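Local coordinates for acyl-CoA synthetase (AMP-forming)/AMP-acid ligase II-like protein (Dyadobacter fermentans, PDB 4GS5) that probably activates carboxylic acids, perhaps medium-chain fatty acids, as their adenylates at the expense of ATP, in the manner of AMP-forming acyl-CoA synthetases, at residues W285-A290 against H328-K333; Y28-K33 against R39-H44; N233-I238 against Q244-A249; A67-A72 against V185-L190; V83-N86 against I90-L93. All coordinates share one frame; numbering follows the deposited sequence.

Contact 1 (W285-A290 against H328-K333); sequences WWEPDA and HIYFAK. With EDO (1,2-ethanediol), chain R.
E287 and Y330 lie on the two outer strands, 282-289 and 329-332, of a three-stranded mixed sheet, and their CA atoms stand 11.6 Å apart. Strand 295-301 runs between them, antiparallel to 282-289 and parallel to 329-332: E287 shares backbone hydrogen bonds with K295, and Y330 with L298 and I300. Such a small sheet with helices packed on it fits the C-terminal domain of AMP-forming ligases. With the backbones held apart by the middle strand, the two side chains bridge the gap above it. Y330 OH donates to E287 OE1 at 2.5 Å, a very short hydrogen bond. A leucine in place of E287 would probably leave the Y330 hydroxyl without its acceptor and break the tie between the outer strands. The carboxylate oxygen comes in at the edge of the phenol, near the ring plane; the carboxylate itself is turned 31° from that plane, and the CZ-OH...OE1 angle is close to 120°, as expected for a phenol donor. The reach depends on torsions: E287 sets CG between its N and C (chi1 64°), then runs on extended to CD. The E287 side chain also touches V297 of the middle strand and F349 of helix 345-351. H328 ND1 lies 3.1 Å above one face of the Y330 ring, over its centre; F349 also meets this ring, edge-to-face. H328 ND1 is 5.4 Å from E287 OE1, near enough for a mild electrostatic effect if the imidazole is charged. Where the second strand ends, K333 N donates to O2 of 1,2-ethanediol at 2.7 Å.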
# COMPACT_ATOMS: atom_id res chain seq x y z
N TRP A 285 -22.54 -9.69 -11.61
CA TRP A 285 -22.23 -8.53 -12.43
C TRP A 285 -23.23 -7.44 -12.07
O TRP A 285 -23.86 -7.48 -11.02
CB TRP A 285 -22.32 -8.90 -13.91
CG TRP A 285 -21.55 -7.99 -14.82
CD1 TRP A 285 -22.05 -7.25 -15.86
CD2 TRP A 285 -20.14 -7.75 -14.79
NE1 TRP A 285 -21.03 -6.55 -16.46
CE2 TRP A 285 -19.85 -6.85 -15.83
CE3 TRP A 285 -19.09 -8.22 -14.00
CZ2 TRP A 285 -18.55 -6.40 -16.10
CZ3 TRP A 285 -17.80 -7.77 -14.26
CH2 TRP A 285 -17.54 -6.87 -15.30
N TRP A 286 -23.36 -6.43 -12.93
CA TRP A 286 -24.25 -5.32 -12.62
C TRP A 286 -24.77 -4.68 -13.88
O TRP A 286 -24.24 -4.88 -14.97
CB TRP A 286 -23.54 -4.28 -11.77
CG TRP A 286 -22.41 -3.66 -12.51
CD1 TRP A 286 -21.12 -4.15 -12.58
CD2 TRP A 286 -22.43 -2.46 -13.29
NE1 TRP A 286 -20.35 -3.31 -13.37
CE2 TRP A 286 -21.13 -2.28 -13.82
CE3 TRP A 286 -23.43 -1.53 -13.61
CZ2 TRP A 286 -20.80 -1.20 -14.64
CZ3 TRP A 286 -23.11 -0.46 -14.43
CH2 TRP A 286 -21.80 -0.30 -14.94
N GLU A 287 -25.83 -3.89 -13.73
CA GLU A 287 -26.29 -3.11 -14.86
C GLU A 287 -26.81 -1.76 -14.37
O GLU A 287 -27.14 -1.61 -13.19
CB GLU A 287 -27.35 -3.86 -15.67
CG GLU A 287 -28.63 -4.15 -14.92
CD GLU A 287 -29.64 -4.86 -15.80
OE1 GLU A 287 -29.80 -6.09 -15.65
OE2 GLU A 287 -30.27 -4.19 -16.65
N PRO A 288 -26.82 -0.77 -15.26
CA PRO A 288 -27.32 0.54 -14.87
C PRO A 288 -28.77 0.40 -14.42
O PRO A 288 -29.52 -0.40 -14.99
CB PRO A 288 -27.25 1.35 -16.16
CG PRO A 288 -26.19 0.66 -16.99
CD PRO A 288 -26.31 -0.80 -16.65
N ASP A 289 -29.15 1.14 -13.38
CA ASP A 289 -30.52 1.14 -12.90
C ASP A 289 -30.86 2.54 -12.41
O ASP A 289 -30.14 3.09 -11.57
CB ASP A 289 -30.69 0.13 -11.74
CG ASP A 289 -32.15 0.04 -11.27
OD1 ASP A 289 -32.46 0.41 -10.12
OD2 ASP A 289 -32.99 -0.39 -12.09
N ALA A 290 -31.97 3.11 -12.89
CA ALA A 290 -32.35 4.47 -12.53
C ALA A 290 -32.49 4.62 -11.03
O ALA A 290 -32.08 5.64 -10.46
CB ALA A 290 -33.64 4.90 -13.26
N HIS A 328 -31.66 -10.04 -10.56
CA HIS A 328 -32.06 -10.76 -11.75
C HIS A 328 -31.03 -11.84 -12.02
O HIS A 328 -29.85 -11.68 -11.70
CB HIS A 328 -32.14 -9.82 -12.95
CG HIS A 328 -32.82 -10.41 -14.13
ND1 HIS A 328 -32.13 -10.95 -15.20
CD2 HIS A 328 -34.14 -10.58 -14.41
CE1 HIS A 328 -33.00 -11.41 -16.09
NE2 HIS A 328 -34.22 -11.20 -15.63
N ILE A 329 -31.48 -12.96 -12.57
CA ILE A 329 -30.56 -14.01 -12.96
C ILE A 329 -30.64 -14.17 -14.47
O ILE A 329 -31.71 -14.45 -15.02
CB ILE A 329 -30.89 -15.34 -12.26
CG1 ILE A 329 -30.76 -15.18 -10.74
CG2 ILE A 329 -29.99 -16.47 -12.78
CD1 ILE A 329 -31.04 -16.44 -9.96
N TYR A 330 -29.52 -13.95 -15.14
CA TYR A 330 -29.43 -14.11 -16.58
C TYR A 330 -28.78 -15.44 -16.89
O TYR A 330 -27.83 -15.84 -16.22
CB TYR A 330 -28.58 -13.01 -17.20
CG TYR A 330 -29.19 -11.63 -17.16
CD1 TYR A 330 -30.08 -11.22 -18.14
CD2 TYR A 330 -28.85 -10.74 -16.15
CE1 TYR A 330 -30.63 -9.95 -18.11
CE2 TYR A 330 -29.39 -9.47 -16.12
CZ TYR A 330 -30.29 -9.09 -17.10
OH TYR A 330 -30.84 -7.82 -17.06
N PHE A 331 -29.27 -16.13 -17.92
CA PHE A 331 -28.65 -17.38 -18.35
C PHE A 331 -28.04 -17.17 -19.72
O PHE A 331 -28.71 -16.69 -20.63
CB PHE A 331 -29.68 -18.51 -18.42
CG PHE A 331 -30.17 -18.95 -17.07
CD1 PHE A 331 -29.53 -19.97 -16.38
CD2 PHE A 331 -31.29 -18.35 -16.49
CE1 PHE A 331 -29.97 -20.38 -15.14
CE2 PHE A 331 -31.74 -18.76 -15.25
CZ PHE A 331 -31.08 -19.77 -14.57
N ALA A 332 -26.77 -17.54 -19.88
CA ALA A 332 -26.09 -17.46 -21.17
C ALA A 332 -25.77 -18.85 -21.69
O ALA A 332 -25.34 -19.73 -20.94
CB ALA A 332 -24.81 -16.63 -21.05
N LYS A 333 -25.96 -19.05 -22.99
CA LYS A 333 -25.66 -20.34 -23.61
C LYS A 333 -24.19 -20.69 -23.44
O LYS A 333 -23.84 -21.82 -23.09
CB LYS A 333 -26.05 -20.34 -25.09
C1 EDO R . -26.43 -14.80 -24.74
O1 EDO R . -25.39 -14.05 -25.38
C2 EDO R . -26.03 -16.26 -24.74
O2 EDO R . -27.16 -17.05 -24.35

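Contact 2 (Y28-K33 against R39-H44); sequences YDFMEK and REFVLH. With EDO (1,2-ethanediol), chain U.
This is a buried helix-on-strand contact in which F30 and K33 of helix 22-36 pack on F41 and L43 of strand 40-46, a few residues further along the chain. The short axes pass 10.7 Å apart with directions 164° from parallel, so the chain doubles back through a tight connection. The apolar part centres on F30: its CE1 lies 3.9 Å from F41 CD1 and 4.0 Å from L43 CD2, so one ring corner touches both strand residues. The phenyl planes are inclined at 45° with centroids 5.5 Å apart, an oblique pair that is neither stacked nor edge-to-face. F30 is aimed at the strand because its CG is anti to the backbone N (chi1 173°). K33, by contrast, stays extended along its whole length and slides past F41 in the opposite direction, its CD 3.9 Å from F41 CD1. It ends at the strand backbone, where NZ donates to E40 O at 3.2 Å, in the carbonyl plane and on a lone pair. The same ammonium binds O1 of a 1,2-ethanediol, 2.8 Å from NZ, which V42 N also reaches. Replacing F41 by an alanine is likely to open a gap beside F30 and leave the K33 methylenes without their support. W34 of the same helix also meets the F41 ring. Strand 40-46 pairs antiparallel with 52-58, and the turn between them has the Ser/Thr/Gly-rich sequence of the phosphate-binding loop of AMP-binding enzymes; the helix thus backs the hairpin that carries this loop.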
# COMPACT_ATOMS: atom_id res chain seq x y z
N TYR A 28 27.83 5.74 1.19
CA TYR A 28 28.81 6.81 1.13
C TYR A 28 28.83 7.43 -0.27
O TYR A 28 28.80 8.66 -0.41
CB TYR A 28 30.18 6.29 1.54
CG TYR A 28 31.28 7.33 1.44
CD1 TYR A 28 31.54 8.21 2.50
CD2 TYR A 28 32.04 7.44 0.30
CE1 TYR A 28 32.55 9.15 2.40
CE2 TYR A 28 33.05 8.37 0.19
CZ TYR A 28 33.30 9.23 1.25
OH TYR A 28 34.31 10.15 1.12
N ASP A 29 28.86 6.59 -1.30
CA ASP A 29 28.86 7.06 -2.69
C ASP A 29 27.64 7.91 -3.04
O ASP A 29 27.76 8.98 -3.65
CB ASP A 29 28.97 5.88 -3.67
CG ASP A 29 30.34 5.22 -3.63
OD1 ASP A 29 31.25 5.79 -2.99
OD2 ASP A 29 30.51 4.15 -4.25
N PHE A 30 26.47 7.43 -2.66
CA PHE A 30 25.28 8.21 -2.88
C PHE A 30 25.38 9.55 -2.16
O PHE A 30 25.12 10.60 -2.76
CB PHE A 30 24.01 7.48 -2.40
CG PHE A 30 22.79 8.33 -2.47
CD1 PHE A 30 22.08 8.43 -3.65
CD2 PHE A 30 22.37 9.05 -1.37
CE1 PHE A 30 20.95 9.23 -3.72
CE2 PHE A 30 21.27 9.86 -1.43
CZ PHE A 30 20.54 9.95 -2.61
N MSE A 31 25.77 9.52 -0.89
CA MSE A 31 25.86 10.77 -0.13
C MSE A 31 26.85 11.76 -0.73
O MSE A 31 26.55 12.95 -0.86
CB MSE A 31 26.20 10.48 1.33
CG MSE A 31 25.08 9.75 2.04
SE MSE A 31 25.61 9.11 3.77
CE MSE A 31 25.43 10.79 4.76
N GLU A 32 28.03 11.25 -1.11
CA GLU A 32 29.01 12.10 -1.75
C GLU A 32 28.38 12.76 -2.97
O GLU A 32 28.53 13.96 -3.18
CB GLU A 32 30.25 11.29 -2.13
CG GLU A 32 31.13 10.94 -0.94
CD GLU A 32 32.03 12.11 -0.51
OE1 GLU A 32 33.08 12.32 -1.16
OE2 GLU A 32 31.69 12.80 0.48
N LYS A 33 27.64 11.98 -3.76
CA LYS A 33 27.00 12.54 -4.95
C LYS A 33 25.92 13.57 -4.60
O LYS A 33 25.84 14.63 -5.24
CB LYS A 33 26.43 11.43 -5.86
CG LYS A 33 25.94 11.98 -7.20
CD LYS A 33 25.32 10.92 -8.11
CE LYS A 33 24.80 11.58 -9.39
NZ LYS A 33 24.05 10.66 -10.29
N ARG A 39 21.99 17.05 -10.11
CA ARG A 39 20.59 17.42 -10.32
C ARG A 39 19.68 16.21 -10.51
O ARG A 39 18.46 16.32 -10.46
CB ARG A 39 20.44 18.41 -11.48
CG ARG A 39 20.75 19.86 -11.10
CD ARG A 39 20.57 20.79 -12.30
NE ARG A 39 19.23 20.66 -12.88
CZ ARG A 39 18.20 21.45 -12.59
NH1 ARG A 39 18.35 22.45 -11.72
NH2 ARG A 39 17.03 21.24 -13.16
N GLU A 40 20.28 15.04 -10.76
CA GLU A 40 19.48 13.82 -10.87
C GLU A 40 20.25 12.56 -10.48
O GLU A 40 21.47 12.58 -10.37
CB GLU A 40 18.79 13.69 -12.24
CG GLU A 40 19.69 13.40 -13.43
CD GLU A 40 18.87 13.01 -14.66
OE1 GLU A 40 18.07 13.84 -15.13
OE2 GLU A 40 19.02 11.87 -15.16
N PHE A 41 19.51 11.49 -10.24
CA PHE A 41 20.05 10.27 -9.67
C PHE A 41 19.41 9.05 -10.29
O PHE A 41 18.20 9.01 -10.50
CB PHE A 41 19.84 10.23 -8.15
CG PHE A 41 20.39 11.43 -7.44
CD1 PHE A 41 21.64 11.39 -6.85
CD2 PHE A 41 19.66 12.61 -7.37
CE1 PHE A 41 22.17 12.50 -6.21
CE2 PHE A 41 20.18 13.73 -6.74
CZ PHE A 41 21.44 13.67 -6.16
N VAL A 42 20.24 8.06 -10.59
CA VAL A 42 19.78 6.75 -11.03
C VAL A 42 19.82 5.81 -9.83
O VAL A 42 20.90 5.38 -9.42
CB VAL A 42 20.68 6.18 -12.16
CG1 VAL A 42 20.17 4.83 -12.60
CG2 VAL A 42 20.73 7.15 -13.34
N LEU A 43 18.65 5.51 -9.26
CA LEU A 43 18.56 4.56 -8.17
C LEU A 43 17.91 3.24 -8.67
O LEU A 43 17.69 3.07 -9.87
CB LEU A 43 17.76 5.15 -7.01
CG LEU A 43 18.08 6.62 -6.70
CD1 LEU A 43 17.46 7.05 -5.37
CD2 LEU A 43 19.59 6.88 -6.71
N HIS A 44 17.62 2.32 -7.76
CA HIS A 44 17.10 1.00 -8.15
C HIS A 44 15.82 0.63 -7.42
O HIS A 44 15.61 1.02 -6.27
CB HIS A 44 18.13 -0.09 -7.89
CG HIS A 44 19.32 -0.05 -8.80
ND1 HIS A 44 20.53 0.49 -8.43
CD2 HIS A 44 19.48 -0.50 -10.07
CE1 HIS A 44 21.38 0.38 -9.43
NE2 HIS A 44 20.77 -0.22 -10.44
C1 EDO U . 23.03 8.02 -8.18
O1 EDO U . 23.00 8.10 -9.62
C2 EDO U . 23.86 6.82 -7.76
O2 EDO U . 24.46 7.05 -6.49

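Contact 3 (N233-I238 against Q244-A249); sequences NDLVEI and QWIGRA
The indole of W245 lies against D234, its CD1 3.8 Å from D234 CB. NE1 reaches OD1 at 3.3 Å (N-H...O 156°), a weak hydrogen bond in which the carboxylate oxygen sits at the ring edge and the two planes stand 77° apart. The other oxygen, OD2, is bonded to Y179 OH, while a water bridges OD1 to R248 NH1. The W245 ring folds back over its own strand because CG points opposite the backbone N (chi1 -179°), and G247 N lies 3.6 Å above the centre of one face. N233, itself bonded to R215, puts its CB over a face of the R248 guanidinium, 3.6 Å from NH2. On the side of the sheet with L235, that residue's CD1 packs on A249 CB at 3.7 Å and its CD2 on I246 CG2 at 4.0 Å. The backbones pair at both ends of the stretch, L235 N giving to G247 O and E237 exchanging bonds with Q244. At L235 the register slips by one residue: its O accepts from I246 N (2.8 Å) and from G247 N, both from the same face of its plane. I246 and G247 thus both face L235, a classic beta bulge in the antiparallel hairpin of strands 230-238 and 242-248.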
# COMPACT_ATOMS: atom_id res chain seq x y z
N ASN A 233 -5.09 3.36 -9.73
CA ASN A 233 -6.32 2.60 -9.96
C ASN A 233 -6.92 2.21 -8.61
O ASN A 233 -7.66 1.23 -8.50
CB ASN A 233 -6.05 1.36 -10.83
CG ASN A 233 -5.57 1.71 -12.24
OD1 ASN A 233 -6.17 2.55 -12.92
ND2 ASN A 233 -4.49 1.06 -12.69
N ASP A 234 -6.58 2.98 -7.57
CA ASP A 234 -7.18 2.79 -6.25
C ASP A 234 -8.49 3.57 -6.08
O ASP A 234 -8.48 4.80 -6.02
CB ASP A 234 -6.22 3.21 -5.13
CG ASP A 234 -5.01 2.29 -5.02
OD1 ASP A 234 -5.12 1.09 -5.32
OD2 ASP A 234 -3.94 2.79 -4.64
N LEU A 235 -9.60 2.85 -5.99
CA LEU A 235 -10.88 3.43 -5.59
C LEU A 235 -10.80 3.93 -4.13
O LEU A 235 -10.46 3.17 -3.22
CB LEU A 235 -11.96 2.35 -5.68
CG LEU A 235 -13.40 2.69 -6.00
CD1 LEU A 235 -13.50 3.27 -7.41
CD2 LEU A 235 -14.25 1.44 -5.86
N VAL A 236 -11.13 5.20 -3.91
CA VAL A 236 -11.00 5.80 -2.59
C VAL A 236 -12.20 6.67 -2.26
O VAL A 236 -12.96 7.07 -3.13
CB VAL A 236 -9.71 6.66 -2.46
CG1 VAL A 236 -8.45 5.82 -2.82
CG2 VAL A 236 -9.77 7.91 -3.34
N GLU A 237 -12.36 6.99 -0.99
CA GLU A 237 -13.26 8.06 -0.61
C GLU A 237 -12.44 9.10 0.11
O GLU A 237 -11.82 8.80 1.13
CB GLU A 237 -14.37 7.53 0.30
CG GLU A 237 -15.49 6.86 -0.45
CD GLU A 237 -16.49 7.86 -1.03
OE1 GLU A 237 -16.33 9.08 -0.79
OE2 GLU A 237 -17.43 7.42 -1.73
N ILE A 238 -12.42 10.31 -0.42
CA ILE A 238 -11.71 11.41 0.23
C ILE A 238 -12.55 12.03 1.36
O ILE A 238 -13.76 12.20 1.23
CB ILE A 238 -11.22 12.46 -0.80
CG1 ILE A 238 -10.12 11.84 -1.67
CG2 ILE A 238 -10.70 13.72 -0.12
CD1 ILE A 238 -9.65 12.70 -2.81
N GLN A 244 -9.84 7.22 2.48
CA GLN A 244 -10.02 5.85 2.84
C GLN A 244 -9.93 5.03 1.57
O GLN A 244 -10.58 5.35 0.56
CB GLN A 244 -11.39 5.63 3.47
CG GLN A 244 -11.68 4.18 3.71
CD GLN A 244 -13.04 3.95 4.35
OE1 GLN A 244 -13.91 4.83 4.36
NE2 GLN A 244 -13.24 2.75 4.89
N TRP A 245 -9.15 3.96 1.60
CA TRP A 245 -9.06 3.08 0.45
C TRP A 245 -10.28 2.15 0.46
O TRP A 245 -10.59 1.54 1.47
CB TRP A 245 -7.78 2.25 0.53
CG TRP A 245 -7.57 1.29 -0.63
CD1 TRP A 245 -6.94 1.56 -1.82
CD2 TRP A 245 -7.97 -0.09 -0.71
NE1 TRP A 245 -6.91 0.44 -2.61
CE2 TRP A 245 -7.54 -0.58 -1.96
CE3 TRP A 245 -8.63 -0.96 0.17
CZ2 TRP A 245 -7.76 -1.90 -2.36
CZ3 TRP A 245 -8.84 -2.28 -0.23
CH2 TRP A 245 -8.40 -2.73 -1.48
N ILE A 246 -10.96 2.06 -0.68
CA ILE A 246 -12.19 1.28 -0.82
C ILE A 246 -11.94 -0.03 -1.57
O ILE A 246 -12.46 -1.07 -1.18
CB ILE A 246 -13.25 2.06 -1.60
CG1 ILE A 246 -13.64 3.35 -0.87
CG2 ILE A 246 -14.48 1.18 -1.88
CD1 ILE A 246 -13.97 3.14 0.60
N GLY A 247 -11.16 0.03 -2.65
CA GLY A 247 -10.93 -1.14 -3.49
C GLY A 247 -10.42 -0.83 -4.90
O GLY A 247 -9.71 0.15 -5.11
N ARG A 248 -10.76 -1.69 -5.86
CA ARG A 248 -10.45 -1.47 -7.27
C ARG A 248 -11.71 -1.17 -8.07
O ARG A 248 -12.74 -1.85 -7.92
CB ARG A 248 -9.75 -2.70 -7.86
CG ARG A 248 -8.50 -3.04 -7.13
CD ARG A 248 -7.34 -2.14 -7.57
NE ARG A 248 -7.03 -2.31 -8.98
CZ ARG A 248 -5.83 -2.07 -9.51
NH1 ARG A 248 -4.84 -1.65 -8.73
NH2 ARG A 248 -5.63 -2.26 -10.80
N ALA A 249 -11.64 -0.14 -8.91
CA ALA A 249 -12.85 0.48 -9.49
C ALA A 249 -13.89 -0.50 -10.07
O ALA A 249 -15.10 -0.38 -9.81
CB ALA A 249 -12.46 1.52 -10.53
O HOH W 1 -4.48 -1.58 -6.17

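Contact 4 (A67-A72 against V185-L190); sequences AMTGKA and VSHVAL. With EDO (1,2-ethanediol), chain X.
T69 and H187 form a buried polar link between helix 59-72 and the strand that follows the Tyr-Gly-Met-Thr-Glu sequence, a signature of adenylate-forming enzymes. T69 OG1 lies 2.6 Å from H187 NE2, at the edge of the imidazole and close to its plane, and either atom could be the donor. The same hydroxyl also bonds S65 O one helical turn back, so two polar atoms hold its rotation. H187 sets CG between its backbone N and carbonyl carbon (chi1 56°), which sends the ring out toward the helix; its other nitrogen, ND1, has a weak bond to S178 OG. The side chains of T69 and H187 cross at about a right angle. Selenomethionine M68 bends at its last torsion (chi3 -49°) and brings CE to 3.2 Å from H187 O, with CE 4.2 Å from CD2 of the same residue. Further along, A72 CB touches L190 CD1 at 4.2 Å. The strand turns a corner at V188, where V188 and A189 both face Y179 in a classic beta bulge. R98 of helix 90-102 touches both T69 and H187, while L154 of strand 153-155 packs on H187 and L190.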
# COMPACT_ATOMS: atom_id res chain seq x y z
N ALA A 67 11.62 16.74 2.78
CA ALA A 67 10.97 17.83 3.51
C ALA A 67 9.57 17.49 4.07
O ALA A 67 9.23 17.91 5.17
CB ALA A 67 10.91 19.12 2.67
N MSE A 68 8.79 16.71 3.32
CA MSE A 68 7.43 16.34 3.75
C MSE A 68 7.49 15.48 4.99
O MSE A 68 6.72 15.65 5.93
CB MSE A 68 6.71 15.54 2.67
CG MSE A 68 6.34 16.34 1.44
SE MSE A 68 5.21 15.24 0.31
CE MSE A 68 6.29 13.62 0.28
N THR A 69 8.41 14.52 4.96
CA THR A 69 8.57 13.56 6.03
C THR A 69 8.95 14.28 7.30
O THR A 69 8.38 14.03 8.36
CB THR A 69 9.65 12.50 5.67
OG1 THR A 69 9.28 11.86 4.44
CG2 THR A 69 9.77 11.44 6.76
N GLY A 70 9.92 15.19 7.18
CA GLY A 70 10.42 15.95 8.30
C GLY A 70 9.34 16.78 8.98
O GLY A 70 9.28 16.85 10.20
N LYS A 71 8.50 17.42 8.17
CA LYS A 71 7.41 18.23 8.69
C LYS A 71 6.32 17.36 9.32
O LYS A 71 5.93 17.58 10.46
CB LYS A 71 6.80 19.07 7.57
CG LYS A 71 5.78 20.12 8.05
CD LYS A 71 6.49 21.35 8.62
CE LYS A 71 5.53 22.54 8.81
NZ LYS A 71 4.62 22.41 10.00
N ALA A 72 5.83 16.38 8.56
CA ALA A 72 4.72 15.54 9.00
C ALA A 72 5.05 14.78 10.29
O ALA A 72 4.18 14.57 11.13
CB ALA A 72 4.31 14.58 7.90
N VAL A 185 8.09 8.90 -5.70
CA VAL A 185 9.36 8.68 -5.00
C VAL A 185 9.17 7.82 -3.76
O VAL A 185 9.65 6.68 -3.70
CB VAL A 185 10.06 10.00 -4.62
CG1 VAL A 185 11.46 9.71 -4.10
CG2 VAL A 185 10.11 10.93 -5.81
N SER A 186 8.45 8.37 -2.79
CA SER A 186 8.14 7.69 -1.54
C SER A 186 6.67 7.94 -1.18
O SER A 186 5.78 7.95 -2.04
CB SER A 186 9.06 8.21 -0.42
OG SER A 186 9.20 7.28 0.63
N HIS A 187 6.40 8.19 0.10
CA HIS A 187 5.02 8.31 0.55
C HIS A 187 4.36 9.65 0.14
O HIS A 187 5.04 10.66 -0.05
CB HIS A 187 4.95 8.07 2.07
CG HIS A 187 5.84 8.98 2.89
ND1 HIS A 187 6.08 8.78 4.23
CD2 HIS A 187 6.53 10.09 2.55
CE1 HIS A 187 6.86 9.74 4.69
NE2 HIS A 187 7.16 10.54 3.68
N VAL A 188 3.03 9.63 -0.03
CA VAL A 188 2.25 10.85 -0.22
C VAL A 188 1.19 10.99 0.87
O VAL A 188 0.49 12.01 0.96
CB VAL A 188 1.56 10.90 -1.59
CG1 VAL A 188 2.59 10.82 -2.70
CG2 VAL A 188 0.51 9.77 -1.72
N ALA A 189 1.08 9.96 1.71
CA ALA A 189 0.11 9.97 2.80
C ALA A 189 0.50 9.00 3.92
O ALA A 189 1.28 8.09 3.68
CB ALA A 189 -1.30 9.64 2.28
N LEU A 190 -0.03 9.22 5.12
CA LEU A 190 0.33 8.40 6.29
C LEU A 190 -0.89 7.97 7.10
O LEU A 190 -1.77 8.79 7.40
CB LEU A 190 1.28 9.17 7.22
CG LEU A 190 2.65 9.62 6.74
CD1 LEU A 190 3.29 10.53 7.80
CD2 LEU A 190 3.53 8.41 6.46
C1 EDO X . 6.44 20.72 3.50
O1 EDO X . 7.48 20.58 4.47
C2 EDO X . 6.66 19.66 2.43
O2 EDO X . 5.65 19.76 1.41

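Contact 5 (V83-N86 against I90-L93); sequences VCLN and IAGL
Close backbone approach sets the contact between L85 and G92, whose CA atoms lie 4.5 Å apart. L85 CB rests 3.8 Å from G92 CA, and a side chain at G92 could not be accommodated: a CB there would fall 2.4 Å from N86 O and 2.7 Å from L85 O. Polar contact is slight. G92 N makes a weak hydrogen bond to N86 O, 3.5 Å long and bent to 125° at the hydrogen, and G92 CA gives the same oxygen a C-H...O contact at the same length (134° at the hydrogen). Both lie where the first turn of helix 90-102 meets the loop that leaves strand 80-83. This strand-loop-helix connection leads on to strand 105-109, which lies parallel beside 80-83 in the N-terminal part of the fold. The apolar pair is L85 with A91: L85 carries its CG beside the backbone N (chi1 -65°), and CD1 of the branch comes 4.3 Å from A91 CB. Two van der Waals contacts with backbone carbonyls go with it, L85 CD1 lying 4.1 Å from A91 O and V83 CG1 4.2 Å from G92 O. The V83 side chain also touches L106 and V108 of strand 105-109. The N86 amide turns to its own loop, where OD1 accepts from G88 N.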
# COMPACT_ATOMS: atom_id res chain seq x y z
N VAL A 83 18.95 3.35 9.99
CA VAL A 83 18.73 3.00 8.59
C VAL A 83 18.90 1.49 8.41
O VAL A 83 20.03 1.00 8.35
CB VAL A 83 19.76 3.72 7.68
CG1 VAL A 83 19.50 3.40 6.20
CG2 VAL A 83 19.72 5.22 7.93
N CYS A 84 17.78 0.76 8.34
CA CYS A 84 17.80 -0.70 8.27
C CYS A 84 17.09 -1.21 7.02
O CYS A 84 16.79 -2.39 6.91
CB CYS A 84 17.15 -1.32 9.51
SG CYS A 84 15.43 -0.74 9.82
N LEU A 85 16.81 -0.29 6.10
CA LEU A 85 16.30 -0.65 4.79
C LEU A 85 17.47 -0.69 3.82
O LEU A 85 18.45 0.05 3.97
CB LEU A 85 15.28 0.39 4.35
CG LEU A 85 14.04 0.38 5.24
CD1 LEU A 85 13.19 1.60 5.00
CD2 LEU A 85 13.28 -0.91 4.99
N ASN A 86 17.38 -1.57 2.84
CA ASN A 86 18.47 -1.83 1.91
C ASN A 86 18.84 -0.56 1.15
O ASN A 86 18.02 -0.05 0.38
CB ASN A 86 18.06 -2.95 0.94
CG ASN A 86 19.25 -3.58 0.25
OD1 ASN A 86 20.13 -2.88 -0.26
ND2 ASN A 86 19.30 -4.92 0.23
N ILE A 90 15.87 2.22 -3.38
CA ILE A 90 15.31 3.54 -3.10
C ILE A 90 14.79 3.72 -1.68
O ILE A 90 14.93 4.80 -1.09
CB ILE A 90 14.18 3.90 -4.10
CG1 ILE A 90 13.62 5.29 -3.81
CG2 ILE A 90 13.09 2.86 -4.07
CD1 ILE A 90 13.61 6.21 -5.01
N ALA A 91 14.19 2.69 -1.11
CA ALA A 91 13.64 2.80 0.25
C ALA A 91 14.72 3.20 1.25
O ALA A 91 14.53 4.09 2.08
CB ALA A 91 12.98 1.50 0.66
N GLY A 92 15.87 2.54 1.16
CA GLY A 92 17.00 2.84 2.02
C GLY A 92 17.64 4.16 1.68
O GLY A 92 17.97 4.94 2.56
N LEU A 93 17.85 4.42 0.39
CA LEU A 93 18.43 5.69 -0.03
C LEU A 93 17.61 6.90 0.47
O LEU A 93 18.18 7.93 0.80
CB LEU A 93 18.64 5.73 -1.54
CG LEU A 93 19.64 4.66 -2.02
CD1 LEU A 93 19.86 4.75 -3.52
CD2 LEU A 93 20.95 4.84 -1.27

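In the fold
From the N terminus, contact 2 closes first, the short turn from helix 22-36 to strand 40-46. Contact 5 closes the next, from strand 80-83 into helix 90-102. It lies inside the long loop that contact 4 closes between residues 67-72 and 185-190, so it is nested there. Contacts 2 and 5 touch: H44 O meets I90 N at 3.1 Å, and L43 packs on L93. Contact 4 also meets contact 5, through V185 O and I90 CD1. Contact 3 follows in series as a hairpin, its centre about 20 Å from that of contact 4. Contact 1 comes last, closing the loop between the outer strands of the C-terminal sheet, centre to centre about 55 Å from contact 2.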